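Local atomic coordinates of coiled-coil quantitatively-enriched protein 1 (PDB entry 7CUJ), a protein that links telomeres to the meiotic centrosome component pcp1 and is required for telomere length regulation and chromosome segregation. Residues F122-S127 and A185-D190. Numbering follows the deposited sequence.
Sequences FFLFIS and ATIFYD
I126 lays its CD1 methyl over one face of the Y189 ring, 3.6 Å from the centroid and 21° off the ring normal, which meets the criteria for a CH-pi contact. Both side chains set out with CG or CG1 anti to the backbone N (Y189 chi1 180°), and this brings methyl and ring alongside. The Y189 hydroxyl is hydrogen-bonded to the backbone oxygen of K65. Upstream, the strands run parallel, and four nearly straight backbone hydrogen bonds join them: F123 N gives to A185 O and F125 N to I187 O, while F123 O receives I187 N and F125 O receives Y189 N. On one face of the sheet, F122 CD1 touches the I187 CD1 methyl at 3.6 Å and also meets A185 CB. On the other, the F125 and F188 rings are near parallel, planes at 18°, but slid apart with centroids at 5.4 Å; F125 CB fits against F188 CD1 instead, and V197 of helix 191-200 touches both residues. Past the strand ends, D190 grips S127 with both oxygens: OD2 takes S127 N on its syn lone pair at 3.1 Å, while S127 OG reaches OD1 at 2.7 Å from above the carboxylate plane. OD1 also caps A193 N at the start of helix 191-200. An alanine here would probably leave S127 N and OG without their acceptor and A193 N without its cap. In this alpha/beta domain of the longer protein, central parallel strands thus meet mainly through apolar side chains, with one carboxylate, probably ionised, tying strand end to helix start.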
# COMPACT_ATOMS: atom_id res chain seq x y z
N PHE A 122 -44.35 7.16 -7.06
CA PHE A 122 -43.01 6.59 -7.09
C PHE A 122 -42.51 6.28 -5.69
O PHE A 122 -42.79 7.02 -4.74
CB PHE A 122 -42.01 7.54 -7.77
CG PHE A 122 -42.05 7.54 -9.27
CD1 PHE A 122 -41.68 6.41 -10.00
CD2 PHE A 122 -42.44 8.67 -9.97
CE1 PHE A 122 -41.72 6.42 -11.39
CE2 PHE A 122 -42.48 8.68 -11.35
CZ PHE A 122 -42.12 7.55 -12.06
N PHE A 123 -41.77 5.18 -5.58
CA PHE A 123 -40.96 4.85 -4.42
C PHE A 123 -39.49 4.86 -4.84
O PHE A 123 -39.10 4.12 -5.74
CB PHE A 123 -41.30 3.46 -3.88
CG PHE A 123 -42.30 3.44 -2.75
CD1 PHE A 123 -41.89 3.59 -1.43
CD2 PHE A 123 -43.65 3.27 -3.00
CE1 PHE A 123 -42.80 3.56 -0.39
CE2 PHE A 123 -44.57 3.24 -1.96
CZ PHE A 123 -44.14 3.39 -0.66
N LEU A 124 -38.69 5.71 -4.18
CA LEU A 124 -37.25 5.74 -4.42
C LEU A 124 -36.52 5.28 -3.17
O LEU A 124 -36.74 5.80 -2.08
CB LEU A 124 -36.83 7.15 -4.85
CG LEU A 124 -35.34 7.31 -5.20
CD1 LEU A 124 -35.16 8.16 -6.44
CD2 LEU A 124 -34.56 7.88 -4.03
N PHE A 125 -35.63 4.29 -3.34
CA PHE A 125 -34.80 3.79 -2.26
C PHE A 125 -33.38 4.34 -2.41
O PHE A 125 -32.83 4.38 -3.51
CB PHE A 125 -34.81 2.26 -2.23
CG PHE A 125 -36.06 1.67 -1.63
CD1 PHE A 125 -37.19 1.47 -2.39
CD2 PHE A 125 -36.10 1.32 -0.29
CE1 PHE A 125 -38.34 0.93 -1.83
CE2 PHE A 125 -37.24 0.77 0.27
CZ PHE A 125 -38.36 0.58 -0.50
N ILE A 126 -32.82 4.78 -1.28
CA ILE A 126 -31.48 5.36 -1.24
C ILE A 126 -30.83 4.96 0.08
O ILE A 126 -31.48 5.01 1.12
CB ILE A 126 -31.54 6.89 -1.46
CG1 ILE A 126 -30.15 7.51 -1.65
CG2 ILE A 126 -32.34 7.58 -0.37
CD1 ILE A 126 -30.18 8.92 -2.20
N SER A 127 -29.56 4.56 0.03
CA SER A 127 -28.91 3.96 1.18
C SER A 127 -28.04 4.97 1.92
O SER A 127 -26.90 4.67 2.28
CB SER A 127 -28.12 2.73 0.78
OG SER A 127 -27.06 3.08 -0.10
N ALA A 185 -44.57 2.65 -8.78
CA ALA A 185 -43.29 2.36 -9.43
C ALA A 185 -42.14 2.53 -8.44
O ALA A 185 -42.25 3.32 -7.50
CB ALA A 185 -43.13 3.24 -10.65
N THR A 186 -41.04 1.79 -8.66
CA THR A 186 -39.94 1.72 -7.70
C THR A 186 -38.61 2.09 -8.38
O THR A 186 -38.25 1.51 -9.40
CB THR A 186 -39.85 0.34 -7.03
OG1 THR A 186 -41.14 -0.00 -6.53
CG2 THR A 186 -38.85 0.30 -5.90
N ILE A 187 -37.89 3.03 -7.77
CA ILE A 187 -36.58 3.45 -8.24
C ILE A 187 -35.55 3.18 -7.14
O ILE A 187 -35.73 3.57 -5.99
CB ILE A 187 -36.56 4.94 -8.65
CG1 ILE A 187 -37.67 5.27 -9.66
CG2 ILE A 187 -35.19 5.34 -9.17
CD1 ILE A 187 -38.06 6.73 -9.69
N PHE A 188 -34.45 2.51 -7.52
CA PHE A 188 -33.30 2.37 -6.65
C PHE A 188 -32.25 3.40 -7.04
O PHE A 188 -31.70 3.34 -8.14
CB PHE A 188 -32.77 0.94 -6.69
CG PHE A 188 -33.67 -0.04 -5.97
CD1 PHE A 188 -33.48 -0.31 -4.62
CD2 PHE A 188 -34.73 -0.65 -6.63
CE1 PHE A 188 -34.32 -1.19 -3.96
CE2 PHE A 188 -35.56 -1.52 -5.96
CZ PHE A 188 -35.36 -1.79 -4.62
N TYR A 189 -32.01 4.36 -6.14
CA TYR A 189 -31.03 5.40 -6.38
C TYR A 189 -29.65 4.77 -6.54
O TYR A 189 -28.84 5.25 -7.33
CB TYR A 189 -31.06 6.46 -5.27
CG TYR A 189 -30.05 7.57 -5.45
CD1 TYR A 189 -30.38 8.72 -6.16
CD2 TYR A 189 -28.77 7.46 -4.94
CE1 TYR A 189 -29.46 9.74 -6.34
CE2 TYR A 189 -27.84 8.48 -5.10
CZ TYR A 189 -28.18 9.62 -5.81
OH TYR A 189 -27.27 10.62 -5.98
N ASP A 190 -29.40 3.68 -5.80
CA ASP A 190 -28.09 3.06 -5.75
C ASP A 190 -28.23 1.55 -5.54
O ASP A 190 -29.25 1.08 -5.03
CB ASP A 190 -27.20 3.70 -4.67
CG ASP A 190 -27.79 3.61 -3.27
OD1 ASP A 190 -27.74 2.51 -2.68
OD2 ASP A 190 -28.32 4.63 -2.80